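Local coordinates for magnesium and cobalt efflux protein CorC (Neisseria meningitidis, PDB 2PLI) that probably takes part in magnesium and cobalt ion transport, the piece here being its zinc-binding transporter-associated domain, at residues S8-N11 and I12-V15. Sequence-based numbering, arbitrary orientation.
Sequences SADN and IHAV. With ZN (zinc ion), chain S; ZN (zinc ion), chain G.
Asp10 OD2 takes a nearly straight hydrogen bond from His13 ND1 (2.8 Å, N-H...O 172°) and a second from a water, 2.7 Å from OD2, that also accepts from the backbone N of Ala14. This is a His-carboxylate pair with a zinc ion at each end, set where the N-terminal loop runs into strand 12-14, the edge strand that pairs with 19-23 within the chain. His13 CG lies anti to the backbone N (chi1 -178°), which puts ND1 within reach of the Asp10 carboxylate. The carboxylate oxygen sits in the ring plane, but the N-H reaches it from 49° above the carboxylate plane. Held at ND1 by the aspartate and at NE2 by its own zinc (2.0 Å), the ring has little freedom to turn; two waters also bind that ion. On the carboxylate, OD1 holds the other zinc at 2.1 Å; Asp10 and His13 of a second subunit and Glu27 of a third share this ion, which thus ties three chains together. The zinc on NE2 and the carboxylate on ND1 would probably polarise the imidazole. On the loop side, Ser8 forms an ST turn: its OG accepts from the backbone N of Asp10 at 3.1 Å, and its CB packs 3.7 Å from His13 CE1.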
# COMPACT_ATOMS: atom_id res chain seq x y z
N SER A 8 -1.63 -4.11 -13.13
CA SER A 8 -0.77 -3.18 -12.31
C SER A 8 -0.34 -3.91 -11.05
O SER A 8 -0.71 -5.06 -10.85
CB SER A 8 -1.53 -1.88 -11.96
OG SER A 8 -2.19 -1.94 -10.70
N ALA A 9 0.43 -3.26 -10.19
CA ALA A 9 0.92 -3.92 -8.97
C ALA A 9 0.03 -3.60 -7.75
O ALA A 9 0.31 -4.05 -6.66
CB ALA A 9 2.33 -3.54 -8.69
N ASP A 10 -1.06 -2.88 -7.97
CA ASP A 10 -1.97 -2.46 -6.90
C ASP A 10 -2.70 -3.68 -6.35
O ASP A 10 -3.39 -4.38 -7.12
CB ASP A 10 -3.07 -1.53 -7.47
CG ASP A 10 -2.56 -0.26 -8.15
OD1 ASP A 10 -1.35 0.00 -8.15
OD2 ASP A 10 -3.40 0.48 -8.72
N ASN A 11 -2.67 -3.92 -5.03
CA ASN A 11 -3.54 -4.99 -4.52
C ASN A 11 -5.00 -4.54 -4.57
O ASN A 11 -5.87 -5.37 -4.64
CB ASN A 11 -3.17 -5.48 -3.13
CG ASN A 11 -2.97 -4.42 -2.12
OD1 ASN A 11 -3.45 -3.28 -2.24
ND2 ASN A 11 -2.19 -4.78 -1.05
N ILE A 12 -5.23 -3.23 -4.51
CA ILE A 12 -6.56 -2.64 -4.66
C ILE A 12 -6.47 -1.69 -5.83
O ILE A 12 -5.93 -0.60 -5.67
CB ILE A 12 -7.03 -1.86 -3.40
CG1 ILE A 12 -6.98 -2.73 -2.14
CG2 ILE A 12 -8.45 -1.30 -3.60
CD1 ILE A 12 -7.31 -1.99 -0.85
N HIS A 13 -6.98 -2.11 -6.99
CA HIS A 13 -6.72 -1.41 -8.25
C HIS A 13 -7.97 -0.76 -8.73
O HIS A 13 -8.95 -1.44 -8.98
CB HIS A 13 -6.27 -2.40 -9.28
CG HIS A 13 -5.94 -1.76 -10.57
ND1 HIS A 13 -5.00 -0.75 -10.68
CD2 HIS A 13 -6.41 -1.98 -11.81
CE1 HIS A 13 -4.95 -0.35 -11.94
NE2 HIS A 13 -5.80 -1.09 -12.64
N ALA A 14 -7.97 0.55 -8.88
CA ALA A 14 -9.16 1.20 -9.39
C ALA A 14 -9.22 1.00 -10.90
O ALA A 14 -8.39 1.55 -11.61
CB ALA A 14 -9.15 2.69 -9.06
N VAL A 15 -10.22 0.28 -11.38
CA VAL A 15 -10.40 0.08 -12.80
C VAL A 15 -11.10 1.28 -13.43
O VAL A 15 -10.99 1.52 -14.65
CB VAL A 15 -11.15 -1.23 -13.10
CG1 VAL A 15 -10.36 -2.44 -12.58
CG2 VAL A 15 -12.52 -1.25 -12.53
ZN ZN S . -1.14 1.88 -9.00
ZN ZN G . -6.01 -1.16 -14.65
O HOH W 1 -5.54 2.18 -8.46
O HOH W 2 -4.08 -1.68 -15.14
O HOH W 3 -7.70 -2.26 -15.00